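Local structure of outer membrane protein TP0453 (Treponema pallidum, 3K8G) at residues D10-V15 and P147-E152; F25-N30 and K49-T54; I34-E39 and R247-I252; L83-S88 and V110-P115; H171-L176 and L182-G187. The protein may take part in ligand transport and alters membrane permeability at acidic pH, its beta half-barrel enclosing a large hydrophobic cavity. All coordinates share one frame; numbering follows the deposited sequence.

Interaction 1 of 5, residues D10-V15 and P147-E152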
# COMPACT_ATOMS: atom_id res chain seq x y z
N ASP A 10 -13.38 -4.95 -8.57
CA ASP A 10 -12.60 -5.25 -7.34
C ASP A 10 -11.24 -4.58 -7.48
O ASP A 10 -10.44 -4.94 -8.36
CB ASP A 10 -12.42 -6.77 -7.08
CG ASP A 10 -11.83 -7.08 -5.65
OD1 ASP A 10 -11.14 -6.20 -5.02
OD2 ASP A 10 -12.04 -8.22 -5.14
N PRO A 11 -10.97 -3.58 -6.63
CA PRO A 11 -9.70 -2.87 -6.81
C PRO A 11 -8.47 -3.75 -6.70
O PRO A 11 -7.43 -3.44 -7.32
CB PRO A 11 -9.72 -1.82 -5.67
CG PRO A 11 -11.20 -1.54 -5.48
CD PRO A 11 -11.80 -2.96 -5.58
N LEU A 12 -8.52 -4.82 -5.89
CA LEU A 12 -7.35 -5.73 -5.76
C LEU A 12 -7.06 -6.47 -7.08
O LEU A 12 -5.91 -6.70 -7.40
CB LEU A 12 -7.52 -6.72 -4.59
CG LEU A 12 -7.49 -5.97 -3.22
CD1 LEU A 12 -7.93 -6.87 -2.06
CD2 LEU A 12 -6.13 -5.32 -2.94
N GLY A 13 -8.11 -6.79 -7.84
CA GLY A 13 -7.93 -7.42 -9.16
C GLY A 13 -7.36 -6.45 -10.17
O GLY A 13 -6.74 -6.86 -11.15
N VAL A 14 -7.57 -5.15 -9.93
CA VAL A 14 -7.03 -4.11 -10.83
C VAL A 14 -5.55 -3.82 -10.60
O VAL A 14 -4.78 -3.68 -11.55
CB VAL A 14 -7.83 -2.77 -10.76
CG1 VAL A 14 -7.19 -1.70 -11.69
CG2 VAL A 14 -9.32 -2.97 -11.08
N VAL A 15 -5.12 -3.71 -9.34
CA VAL A 15 -3.68 -3.48 -9.08
C VAL A 15 -2.84 -4.72 -9.49
O VAL A 15 -1.67 -4.60 -9.84
CB VAL A 15 -3.36 -3.00 -7.63
CG1 VAL A 15 -4.14 -1.67 -7.36
CG2 VAL A 15 -3.75 -4.07 -6.58
N PRO A 147 -7.63 -13.20 5.39
CA PRO A 147 -8.99 -12.77 5.70
C PRO A 147 -9.15 -11.38 6.30
O PRO A 147 -10.08 -10.68 5.92
CB PRO A 147 -9.48 -13.84 6.68
CG PRO A 147 -8.62 -15.02 6.43
CD PRO A 147 -7.28 -14.48 6.03
N ARG A 148 -8.29 -10.96 7.23
CA ARG A 148 -8.48 -9.61 7.81
C ARG A 148 -8.14 -8.51 6.80
O ARG A 148 -8.74 -7.44 6.78
CB ARG A 148 -7.65 -9.42 9.11
CG ARG A 148 -7.81 -8.04 9.70
CD ARG A 148 -7.15 -7.89 11.07
NE ARG A 148 -7.43 -6.55 11.57
CZ ARG A 148 -6.90 -6.09 12.70
NH1 ARG A 148 -6.09 -6.85 13.42
NH2 ARG A 148 -7.18 -4.86 13.09
N PHE A 149 -7.15 -8.78 5.96
CA PHE A 149 -6.84 -7.81 4.90
C PHE A 149 -8.09 -7.62 3.99
O PHE A 149 -8.53 -6.48 3.70
CB PHE A 149 -5.62 -8.29 4.10
CG PHE A 149 -5.13 -7.28 3.08
CD1 PHE A 149 -3.99 -6.52 3.35
CD2 PHE A 149 -5.83 -7.09 1.88
CE1 PHE A 149 -3.51 -5.59 2.40
CE2 PHE A 149 -5.40 -6.15 0.93
CZ PHE A 149 -4.23 -5.39 1.19
N GLU A 150 -8.66 -8.74 3.54
CA GLU A 150 -9.93 -8.71 2.75
C GLU A 150 -11.03 -7.93 3.48
O GLU A 150 -11.71 -7.08 2.87
CB GLU A 150 -10.46 -10.13 2.48
CG GLU A 150 -9.58 -10.97 1.55
CD GLU A 150 -9.64 -10.56 0.04
OE1 GLU A 150 -9.04 -11.31 -0.76
OE2 GLU A 150 -10.29 -9.57 -0.35
N LYS A 151 -11.20 -8.22 4.77
CA LYS A 151 -12.17 -7.48 5.60
C LYS A 151 -11.91 -5.96 5.63
O LYS A 151 -12.83 -5.15 5.38
CB LYS A 151 -12.25 -8.05 7.03
CG LYS A 151 -13.35 -7.40 7.90
CD LYS A 151 -14.72 -7.46 7.17
CE LYS A 151 -15.93 -7.17 8.09
NZ LYS A 151 -17.22 -7.08 7.31
N GLU A 152 -10.67 -5.57 5.93
CA GLU A 152 -10.32 -4.13 5.96
C GLU A 152 -10.66 -3.46 4.61
O GLU A 152 -11.24 -2.36 4.58
CB GLU A 152 -8.85 -3.89 6.32
CG GLU A 152 -8.38 -4.46 7.71
CD GLU A 152 -9.14 -3.88 8.92
OE1 GLU A 152 -9.08 -4.52 9.97
OE2 GLU A 152 -9.78 -2.81 8.83

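Interaction 2 of 5, residues F25-N30 and K49-T54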
# COMPACT_ATOMS: atom_id res chain seq x y z
N PHE A 25 -5.05 1.61 2.43
CA PHE A 25 -5.11 2.77 3.33
C PHE A 25 -6.49 3.44 3.23
O PHE A 25 -6.78 4.05 2.21
CB PHE A 25 -4.14 3.85 2.85
CG PHE A 25 -2.67 3.46 2.87
CD1 PHE A 25 -1.85 3.87 3.91
CD2 PHE A 25 -2.11 2.78 1.81
CE1 PHE A 25 -0.49 3.55 3.93
CE2 PHE A 25 -0.75 2.45 1.82
CZ PHE A 25 0.05 2.83 2.87
N PRO A 26 -7.32 3.36 4.29
CA PRO A 26 -8.44 4.32 4.36
C PRO A 26 -7.85 5.73 4.48
O PRO A 26 -6.96 5.93 5.29
CB PRO A 26 -9.20 3.91 5.63
CG PRO A 26 -8.44 2.76 6.27
CD PRO A 26 -7.18 2.51 5.49
N VAL A 27 -8.27 6.68 3.66
CA VAL A 27 -7.63 8.01 3.72
C VAL A 27 -7.98 8.74 5.04
O VAL A 27 -7.10 9.34 5.63
CB VAL A 27 -7.95 8.86 2.48
CG1 VAL A 27 -7.38 10.28 2.60
CG2 VAL A 27 -7.37 8.14 1.21
N ALA A 28 -9.23 8.67 5.47
CA ALA A 28 -9.65 9.31 6.76
C ALA A 28 -8.91 8.72 7.96
O ALA A 28 -8.90 7.50 8.18
CB ALA A 28 -11.15 9.22 6.96
N GLY A 29 -8.24 9.60 8.71
CA GLY A 29 -7.43 9.21 9.87
C GLY A 29 -5.98 8.91 9.54
O GLY A 29 -5.14 8.77 10.46
N ASN A 30 -5.67 8.82 8.25
CA ASN A 30 -4.31 8.52 7.79
C ASN A 30 -3.66 9.55 6.88
O ASN A 30 -2.68 9.25 6.18
CB ASN A 30 -4.27 7.13 7.15
CG ASN A 30 -4.75 6.05 8.09
OD1 ASN A 30 -4.15 5.83 9.11
ND2 ASN A 30 -5.85 5.41 7.76
N LYS A 49 -3.51 16.48 -4.45
CA LYS A 49 -4.87 16.90 -4.78
C LYS A 49 -5.80 15.70 -4.98
O LYS A 49 -6.95 15.72 -4.51
CB LYS A 49 -4.88 17.83 -6.00
CG LYS A 49 -4.41 19.27 -5.66
CD LYS A 49 -4.29 20.14 -6.91
CE LYS A 49 -3.90 21.58 -6.57
NZ LYS A 49 -2.55 21.62 -5.95
N ILE A 50 -5.31 14.67 -5.66
CA ILE A 50 -6.10 13.44 -5.87
C ILE A 50 -6.41 12.77 -4.53
O ILE A 50 -7.57 12.37 -4.27
CB ILE A 50 -5.41 12.47 -6.87
CG1 ILE A 50 -5.36 13.10 -8.28
CG2 ILE A 50 -6.15 11.10 -6.94
CD1 ILE A 50 -4.50 12.37 -9.27
N VAL A 51 -5.39 12.67 -3.67
CA VAL A 51 -5.55 12.04 -2.35
C VAL A 51 -6.60 12.76 -1.52
O VAL A 51 -7.41 12.10 -0.87
CB VAL A 51 -4.22 11.89 -1.56
CG1 VAL A 51 -4.43 11.12 -0.27
CG2 VAL A 51 -3.25 11.11 -2.36
N ASP A 52 -6.62 14.10 -1.58
CA ASP A 52 -7.62 14.90 -0.85
C ASP A 52 -9.06 14.64 -1.28
O ASP A 52 -10.00 14.95 -0.53
CB ASP A 52 -7.27 16.40 -0.90
CG ASP A 52 -5.94 16.72 -0.20
OD1 ASP A 52 -5.36 17.79 -0.45
OD2 ASP A 52 -5.46 15.88 0.60
N ARG A 53 -9.24 14.02 -2.44
CA ARG A 53 -10.57 13.62 -2.93
C ARG A 53 -10.82 12.08 -2.91
O ARG A 53 -11.78 11.59 -3.51
CB ARG A 53 -10.77 14.15 -4.35
CG ARG A 53 -10.77 15.70 -4.44
CD ARG A 53 -11.40 16.18 -5.73
NE ARG A 53 -12.85 15.97 -5.71
CZ ARG A 53 -13.74 16.89 -5.35
NH1 ARG A 53 -13.37 18.12 -4.99
NH2 ARG A 53 -15.03 16.57 -5.36
N THR A 54 -9.96 11.34 -2.22
CA THR A 54 -9.97 9.86 -2.22
C THR A 54 -10.45 9.33 -0.87
O THR A 54 -10.03 9.85 0.16
CB THR A 54 -8.57 9.36 -2.54
OG1 THR A 54 -8.18 9.88 -3.81
CG2 THR A 54 -8.48 7.79 -2.58

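Interaction 3 of 5, residues I34-E39 and R247-I252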
# COMPACT_ATOMS: atom_id res chain seq x y z
N ILE A 34 0.00 9.29 4.67
CA ILE A 34 -0.04 9.21 3.20
C ILE A 34 0.71 10.40 2.60
O ILE A 34 1.45 10.25 1.64
CB ILE A 34 -1.49 9.15 2.67
CG1 ILE A 34 -2.16 7.85 3.12
CG2 ILE A 34 -1.49 9.23 1.13
CD1 ILE A 34 -3.69 7.91 3.14
N SER A 35 0.51 11.59 3.18
CA SER A 35 1.25 12.77 2.73
C SER A 35 2.74 12.53 2.78
O SER A 35 3.43 12.85 1.82
CB SER A 35 0.89 14.01 3.57
OG SER A 35 -0.39 14.48 3.17
N ARG A 36 3.24 11.99 3.89
CA ARG A 36 4.68 11.74 4.05
C ARG A 36 5.21 10.73 3.03
O ARG A 36 6.31 10.91 2.48
CB ARG A 36 5.00 11.21 5.44
CG ARG A 36 4.85 12.22 6.55
CD ARG A 36 5.17 11.57 7.90
NE ARG A 36 5.21 12.58 8.96
CZ ARG A 36 6.30 13.25 9.32
NH1 ARG A 36 7.46 13.03 8.72
NH2 ARG A 36 6.22 14.15 10.30
N ILE A 37 4.46 9.66 2.80
CA ILE A 37 4.89 8.69 1.79
C ILE A 37 4.98 9.35 0.42
O ILE A 37 5.99 9.21 -0.27
CB ILE A 37 3.96 7.47 1.73
CG1 ILE A 37 4.03 6.71 3.05
CG2 ILE A 37 4.34 6.55 0.53
CD1 ILE A 37 2.90 5.74 3.24
N ILE A 38 3.95 10.11 0.05
CA ILE A 38 3.95 10.80 -1.24
C ILE A 38 5.16 11.72 -1.38
O ILE A 38 5.88 11.67 -2.39
CB ILE A 38 2.65 11.56 -1.47
CG1 ILE A 38 1.51 10.57 -1.74
CG2 ILE A 38 2.80 12.64 -2.60
CD1 ILE A 38 0.16 11.23 -1.78
N GLU A 39 5.40 12.54 -0.34
CA GLU A 39 6.55 13.43 -0.28
C GLU A 39 7.88 12.75 -0.53
O GLU A 39 8.73 13.30 -1.24
CB GLU A 39 6.63 14.12 1.09
CG GLU A 39 5.58 15.16 1.33
CD GLU A 39 5.74 15.79 2.69
OE1 GLU A 39 6.81 16.41 2.90
OE2 GLU A 39 4.83 15.65 3.53
N ARG A 247 8.48 7.19 10.82
CA ARG A 247 9.29 6.01 10.51
C ARG A 247 8.49 5.02 9.68
O ARG A 247 9.05 4.36 8.80
CB ARG A 247 9.87 5.34 11.76
CG ARG A 247 11.34 4.91 11.51
CD ARG A 247 11.97 4.13 12.65
NE ARG A 247 12.02 2.73 12.27
CZ ARG A 247 11.38 1.75 12.90
NH1 ARG A 247 11.49 0.53 12.44
NH2 ARG A 247 10.65 2.00 13.98
N LEU A 248 7.19 4.91 9.95
CA LEU A 248 6.32 4.05 9.16
C LEU A 248 6.35 4.46 7.68
O LEU A 248 6.48 3.62 6.80
CB LEU A 248 4.89 4.05 9.70
CG LEU A 248 3.83 3.21 8.95
CD1 LEU A 248 4.27 1.75 8.82
CD2 LEU A 248 2.44 3.32 9.66
N ALA A 249 6.27 5.77 7.43
CA ALA A 249 6.30 6.31 6.07
C ALA A 249 7.59 5.97 5.32
O ALA A 249 7.56 5.60 4.13
CB ALA A 249 6.08 7.84 6.09
N SER A 250 8.71 6.10 6.03
CA SER A 250 10.05 5.75 5.55
C SER A 250 10.19 4.24 5.25
O SER A 250 10.67 3.85 4.19
CB SER A 250 11.08 6.20 6.59
OG SER A 250 12.35 5.61 6.36
N VAL A 251 9.75 3.40 6.19
CA VAL A 251 9.69 1.93 5.97
C VAL A 251 8.95 1.58 4.66
O VAL A 251 9.43 0.78 3.84
CB VAL A 251 9.05 1.20 7.20
CG1 VAL A 251 8.71 -0.25 6.87
CG2 VAL A 251 10.00 1.26 8.41
N ILE A 252 7.78 2.17 4.46
CA ILE A 252 7.03 1.91 3.23
C ILE A 252 7.70 2.46 1.95
O ILE A 252 7.71 1.80 0.90
CB ILE A 252 5.58 2.45 3.37
CG1 ILE A 252 4.85 1.64 4.46
CG2 ILE A 252 4.87 2.42 2.03
CD1 ILE A 252 3.47 2.14 4.82

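Interaction 4 of 5, residues L83-S88 and V110-P115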
# COMPACT_ATOMS: atom_id res chain seq x y z
N LEU A 83 -8.29 20.79 -13.93
CA LEU A 83 -7.40 21.75 -13.28
C LEU A 83 -6.08 21.16 -12.79
O LEU A 83 -5.24 21.88 -12.23
CB LEU A 83 -8.13 22.44 -12.12
CG LEU A 83 -9.28 23.32 -12.62
CD1 LEU A 83 -9.98 24.01 -11.45
CD2 LEU A 83 -8.76 24.35 -13.63
N ILE A 84 -5.92 19.85 -12.94
CA ILE A 84 -4.64 19.22 -12.65
C ILE A 84 -4.00 18.69 -13.93
O ILE A 84 -4.50 18.98 -15.03
CB ILE A 84 -4.76 18.12 -11.57
CG1 ILE A 84 -5.87 17.10 -11.90
CG2 ILE A 84 -4.99 18.78 -10.17
CD1 ILE A 84 -5.87 15.86 -10.97
N PHE A 85 -2.92 17.92 -13.80
CA PHE A 85 -2.14 17.45 -14.95
C PHE A 85 -1.85 18.58 -15.93
O PHE A 85 -2.10 18.47 -17.12
CB PHE A 85 -2.86 16.30 -15.69
CG PHE A 85 -3.43 15.25 -14.78
CD1 PHE A 85 -2.59 14.45 -13.99
CD2 PHE A 85 -4.81 15.06 -14.70
CE1 PHE A 85 -3.12 13.50 -13.14
CE2 PHE A 85 -5.34 14.08 -13.85
CZ PHE A 85 -4.48 13.31 -13.06
N SER A 86 -1.30 19.68 -15.43
CA SER A 86 -0.91 20.76 -16.32
C SER A 86 0.40 20.41 -17.04
O SER A 86 1.32 19.85 -16.44
CB SER A 86 -0.78 22.06 -15.52
OG SER A 86 0.35 22.80 -15.96
N ARG A 87 0.49 20.73 -18.33
CA ARG A 87 1.73 20.53 -19.09
C ARG A 87 2.94 21.30 -18.55
O ARG A 87 4.09 20.92 -18.80
CB ARG A 87 1.54 20.88 -20.57
CG ARG A 87 0.84 19.78 -21.35
CD ARG A 87 -0.58 20.18 -21.70
NE ARG A 87 -0.61 21.36 -22.57
CZ ARG A 87 -1.72 21.99 -22.94
NH1 ARG A 87 -2.91 21.56 -22.54
NH2 ARG A 87 -1.64 23.06 -23.73
N SER A 88 2.71 22.37 -17.80
CA SER A 88 3.83 23.08 -17.19
C SER A 88 4.39 22.31 -16.00
O SER A 88 5.43 22.68 -15.45
CB SER A 88 3.47 24.53 -16.83
OG SER A 88 2.51 24.59 -15.78
N VAL A 110 -1.06 8.35 -14.63
CA VAL A 110 -2.31 8.50 -13.92
C VAL A 110 -3.44 8.45 -14.92
O VAL A 110 -3.37 9.07 -16.01
CB VAL A 110 -2.40 9.81 -13.08
CG1 VAL A 110 -3.74 9.87 -12.29
CG2 VAL A 110 -1.20 9.97 -12.14
N SER A 111 -4.50 7.76 -14.53
CA SER A 111 -5.75 7.77 -15.26
C SER A 111 -6.89 7.95 -14.30
O SER A 111 -6.82 7.49 -13.16
CB SER A 111 -5.97 6.40 -15.95
OG SER A 111 -7.01 6.59 -16.88
N ILE A 112 -7.95 8.61 -14.77
CA ILE A 112 -9.18 8.71 -13.99
C ILE A 112 -10.26 8.09 -14.89
O ILE A 112 -10.96 8.81 -15.60
CB ILE A 112 -9.57 10.17 -13.61
CG1 ILE A 112 -8.38 10.96 -13.03
CG2 ILE A 112 -10.77 10.18 -12.64
CD1 ILE A 112 -7.90 10.47 -11.71
N PRO A 113 -10.37 6.76 -14.88
CA PRO A 113 -11.19 6.14 -15.93
C PRO A 113 -12.70 6.27 -15.73
O PRO A 113 -13.45 5.88 -16.62
CB PRO A 113 -10.74 4.67 -15.92
CG PRO A 113 -10.04 4.46 -14.64
CD PRO A 113 -9.71 5.77 -14.00
N ALA A 114 -13.12 6.81 -14.58
CA ALA A 114 -14.53 7.08 -14.29
C ALA A 114 -14.57 8.03 -13.11
O ALA A 114 -13.59 8.13 -12.39
CB ALA A 114 -15.32 5.79 -13.99
N PRO A 115 -15.70 8.75 -12.90
CA PRO A 115 -15.61 9.84 -11.93
C PRO A 115 -15.35 9.41 -10.48
O PRO A 115 -15.02 10.24 -9.65
CB PRO A 115 -16.96 10.57 -12.10
CG PRO A 115 -17.42 10.19 -13.53
CD PRO A 115 -17.00 8.73 -13.59

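Interaction 5 of 5, residues H171-L176 and L182-G187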
# COMPACT_ATOMS: atom_id res chain seq x y z
N HIS A 171 12.34 -10.10 5.71
CA HIS A 171 12.97 -8.84 5.29
C HIS A 171 12.30 -7.58 5.87
O HIS A 171 12.97 -6.64 6.30
CB HIS A 171 13.00 -8.79 3.76
CG HIS A 171 13.90 -7.74 3.19
ND1 HIS A 171 13.43 -6.53 2.72
CD2 HIS A 171 15.24 -7.73 2.98
CE1 HIS A 171 14.44 -5.81 2.27
NE2 HIS A 171 15.55 -6.51 2.41
N PHE A 172 10.97 -7.57 5.92
CA PHE A 172 10.22 -6.38 6.38
C PHE A 172 10.30 -6.17 7.90
O PHE A 172 10.34 -5.01 8.37
CB PHE A 172 8.76 -6.49 5.94
CG PHE A 172 8.02 -5.17 5.92
CD1 PHE A 172 8.07 -4.35 4.81
CD2 PHE A 172 7.27 -4.77 7.01
CE1 PHE A 172 7.38 -3.13 4.78
CE2 PHE A 172 6.57 -3.56 6.99
CZ PHE A 172 6.63 -2.75 5.88
N ILE A 173 10.30 -7.27 8.66
CA ILE A 173 10.32 -7.22 10.13
C ILE A 173 11.55 -6.50 10.70
O ILE A 173 11.45 -5.78 11.71
CB ILE A 173 10.18 -8.62 10.77
CG1 ILE A 173 9.83 -8.50 12.26
CG2 ILE A 173 11.46 -9.44 10.65
CD1 ILE A 173 8.43 -8.05 12.55
N THR A 174 12.69 -6.67 10.05
CA THR A 174 13.91 -6.00 10.47
C THR A 174 13.76 -4.48 10.30
O THR A 174 14.17 -3.70 11.18
CB THR A 174 15.15 -6.53 9.71
OG1 THR A 174 15.12 -6.08 8.34
CG2 THR A 174 15.18 -8.04 9.73
N LYS A 175 13.15 -4.06 9.19
CA LYS A 175 12.89 -2.63 8.97
C LYS A 175 11.93 -2.12 10.02
O LYS A 175 12.17 -1.10 10.67
CB LYS A 175 12.24 -2.36 7.61
CG LYS A 175 13.10 -2.66 6.40
CD LYS A 175 12.20 -2.75 5.15
CE LYS A 175 13.02 -2.93 3.89
NZ LYS A 175 12.84 -1.80 2.92
N LEU A 176 10.83 -2.84 10.17
CA LEU A 176 9.76 -2.39 11.04
C LEU A 176 10.23 -2.29 12.48
O LEU A 176 9.84 -1.37 13.20
CB LEU A 176 8.54 -3.31 10.90
CG LEU A 176 7.29 -2.89 11.67
CD1 LEU A 176 6.63 -1.66 11.05
CD2 LEU A 176 6.32 -4.06 11.70
N LEU A 182 18.84 -8.64 8.23
CA LEU A 182 19.36 -9.97 8.58
C LEU A 182 19.05 -11.07 7.54
O LEU A 182 19.67 -12.14 7.57
CB LEU A 182 18.82 -10.43 9.94
CG LEU A 182 19.50 -10.08 11.27
CD1 LEU A 182 18.78 -8.97 12.01
CD2 LEU A 182 19.61 -11.32 12.15
N ASN A 183 18.09 -10.82 6.65
CA ASN A 183 17.53 -11.85 5.76
C ASN A 183 17.06 -13.10 6.52
O ASN A 183 17.59 -14.20 6.31
CB ASN A 183 18.51 -12.23 4.64
CG ASN A 183 18.79 -11.10 3.67
OD1 ASN A 183 17.87 -10.45 3.17
ND2 ASN A 183 20.07 -10.86 3.40
N LEU A 184 16.08 -12.91 7.41
CA LEU A 184 15.56 -14.01 8.22
C LEU A 184 14.78 -15.03 7.39
O LEU A 184 14.16 -14.66 6.39
CB LEU A 184 14.68 -13.49 9.36
CG LEU A 184 15.24 -12.83 10.62
CD1 LEU A 184 16.62 -13.36 11.06
CD2 LEU A 184 15.25 -11.33 10.43
N PRO A 185 14.80 -16.32 7.81
CA PRO A 185 14.18 -17.44 7.10
C PRO A 185 12.67 -17.57 7.34
O PRO A 185 12.15 -18.71 7.41
CB PRO A 185 14.93 -18.66 7.67
CG PRO A 185 15.30 -18.28 9.03
CD PRO A 185 15.49 -16.77 9.04
N LEU A 186 11.98 -16.43 7.41
CA LEU A 186 10.58 -16.40 7.83
C LEU A 186 9.65 -16.13 6.63
O LEU A 186 10.10 -15.76 5.54
CB LEU A 186 10.38 -15.34 8.92
CG LEU A 186 11.28 -15.35 10.16
CD1 LEU A 186 11.51 -13.93 10.69
CD2 LEU A 186 10.72 -16.23 11.27
N GLY A 187 8.36 -16.31 6.84
CA GLY A 187 7.42 -16.30 5.75
C GLY A 187 6.69 -14.97 5.66
O GLY A 187 7.24 -13.90 5.97
O HOH W 1 16.56 -8.66 6.63

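Interaction 1 of 5, residues D10-V15 and P147-E152
Leu12 and Glu150 mark the nearest approach of the two backbones, with CA atoms 9.4 Å apart, so helix 11-15 and the start of helix 147-153 meet through side chains alone. Both methyls of Leu12 reach one corner of the Phe149 ring: CD1 and CD2 each lie 4.0 Å from CE2, CD1 at the ring edge and near its plane. Phe149 presents that edge with CG anti to the backbone N (chi1 -174°). The same CD1 of Leu12 also lies 4.0 Å from Glu150 OE2, which a bend of the glutamate chain at chi2 brings there. Asp10 caps the short helix: its OD1 accepts the N-H of Leu12, the donor standing above the carboxylate plane. Arg148 instead serves its own helix, its NE donating in the guanidinium plane to the anti lone pair of Glu152 OE1 (3.1 Å). Phe149 rests on Tyr22 and Tyr24 of strand 21-26, and Pro11 and Val15 on strands 54-62 and 67-74. The arrangement is thus one of two short, probably amphipathic helices that both pack on strands of the half-barrel and meet there through Leu12 and Phe149.

Interaction 2 of 5, residues F25-N30 and K49-T54
Val27 turns its isopropyl group onto the backbone end of Thr54, so that the carbonyl oxygen of Thr54 sits against the branch point: CB and CG2 of Val27 are both 3.3 Å from Thr54 O. The two methyls then diverge. CG1, anti to the backbone N (chi1 175°), runs toward the helix and comes 4.2 Å from Val51 CG1, while CG2 meets the methyl of Thr54, the two CG2 atoms being 4.0 Å apart. The first torsion of Thr54 sets CG2 anti to the backbone N and OG1 anti to the carbonyl carbon, and OG1 donates to Ile50 O over 2.6 Å. The hydroxyl stands well above the plane of that carbonyl, and Arg53 N reaches the same oxygen from the opposite face, so Ile50 O is gripped twice just before strand 54-62. The first segment has its own internal bonds. Val27 to Asn30 form a type II beta turn, with Gly29 at positive phi, and Asn30 ND2 gives a nearly straight bond (173°) to Pro26 O, the acceptor lying in its amide plane. Asn30 ND2 also donates to Gln160 O, and its OD1 is bonded to Tyr200 OH. Backbone bonds of Phe25 with Val57 and Val27 with Thr55 join strand 21-26 to strand 54-62 as antiparallel neighbours. Helix 31-41 packs on both parts, Ile34 on Phe25 and Ile34 and Ile38 on Val51 of helix 45-52, while Ile50 and Arg53 lean on Phe80 of helix 78-81.

Interaction 3 of 5, residues I34-E39 and R247-I252
Ile37 and Ala249 carry most of this contact, and their CA atoms approach to 5.1 Å. Having no more than a methyl, Ala249 lets the helices come close: the axes of the segments 34-39 and 247-252 pass 8.7 Å apart, with a crossing angle of -43°. Ile37 lays its CG1 branch along the alanine, CG1 being 3.8 Å from both Ala249 CA and Ala249 CB. That branch is anti to the carbonyl carbon (chi1 -64°) and carries CD1 onward to the third main partner, Ile252. There Ile37 CD1 lies 4.0 Å from CD1 of Ile252 and equally near its CG2, the two isoleucines meeting obliquely through their branches. Arg36 touches Ala249 through carbon, its CB 3.6 Å from Ala249 CB; the rest of its chain extends from CG to NE, and its NE is bonded to Asn32 OD1. Beyond the seam, Ile37 and Ile252 both rest on Phe25 of strand 21-26, while Leu33 packs on Leu248 and Ala249. This is close helix-helix packing at an alanine, between two helices that are probably amphipathic, 31-41 and 245-253. Both belong to the group that, together with helix 45-52, moves away from helices 169-176 and 215-225 when the hydrophobic cavity opens, so the seam joins two members of the moving set.

Interaction 4 of 5, residues L83-S88 and V110-P115
Phe85, which drives its ring against Val110, has left-handed backbone angles (phi 47°, psi 52°), uncommon for a residue with a large side chain. CB points toward strand 108-114, and the ring, with CG anti to the carbonyl carbon, meets the valine at about a right angle. Its far end does the touching: CZ is 3.6 Å from Val110 CG1, and CE1 lies 3.8 Å from Val110 CB, an oblique approach to the ring. Two residues along the strand, Ile112 points to the same side and brings CG1 to 4.4 Å from Phe85 CE2, at the ring edge and near its plane. The backbone is held at Phe85 and just after it. The N-H of Phe85 is bonded to Asp46 OD2 of helix 45-52, and Ser86 OG accepts from Ser88 N (3.0 Å), closing an ST turn, as well as from Ser88 OG. Two more rings lie around it, Tyr103 stacked on Phe85 and Trp91 edge-to-face with it. The arrangement is an aromatic cluster in which one ring, held by a loop after helix 78-81, is buried against the strands near one end of the half-barrel.

Interaction 5 of 5, residues H171-L176 and L182-G187
Leu182 begins the contact with its backbone, its N lying 4.0 Å from the methyl CG2 of Thr174, and its CB lies 4.4 Å from the same methyl. Asn183, in a left-handed backbone conformation, points CB away from the helix, yet its amide swings round to lie alongside His171. The two side chains run the same way with ring and amide planes 17° apart, and Asn183 OD1 meets the imidazole at its edge, 3.8 Å from CD2. The N-H of Asn183 is taken by a water at 2.6 Å from N, which also makes a weak, long bond to Thr174 OG1, so a solvent molecule fills in between loop and helix. This course, a chain leaving helix 169-176 and doubling back along its flank, links that probably amphipathic helix to strand 189-196, on which Phe172, Ile173 and Leu176 pack; helices 31-41, 45-52 and 245-253 move away from this helix as the cavity opens. Leu184 follows with its CB pointing toward the helix, its side chain crossing that of Thr174 at a slant, with CD2 only 3.4 Å from Thr174 CG2, tighter than usual van der Waals contact. Thr174 offers that methyl because its hydroxyl sits between the backbone N and the carbonyl carbon (chi1 72°), leaving CG2 anti to the carbonyl carbon. The same CD2 of Leu184 lies 4.2 Å from Ile173 CG2. Past Pro185, Leu186 touches this isoleucine more loosely, CD1 to CG2 at 4.5 Å, and packs on Leu206 and Leu208.

In the fold
From the N terminus, interaction 1 opens first and closes a long loop at helix 147-153; interactions 2 and 4 are nested inside it, one after the other. Interaction 3 ties helix 31-41 to the C-terminal helix, crossing both 1 and 2 along the chain and enclosing 4 and 5. Interaction 5 closes a short loop after interaction 1 has ended. In space, interactions 2 and 3 touch where Phe25 meets Ile252 and Val27 meets Ile34, interaction 2 touches 4 through Ile50 and Phe85, and 3 meets 5 where Val251 packs on Phe172. Interactions 1 and 3 use alternate residues of strand 21-26, hence its two faces; 4 and 5 lie farthest apart, their centres about 38 Å from each other.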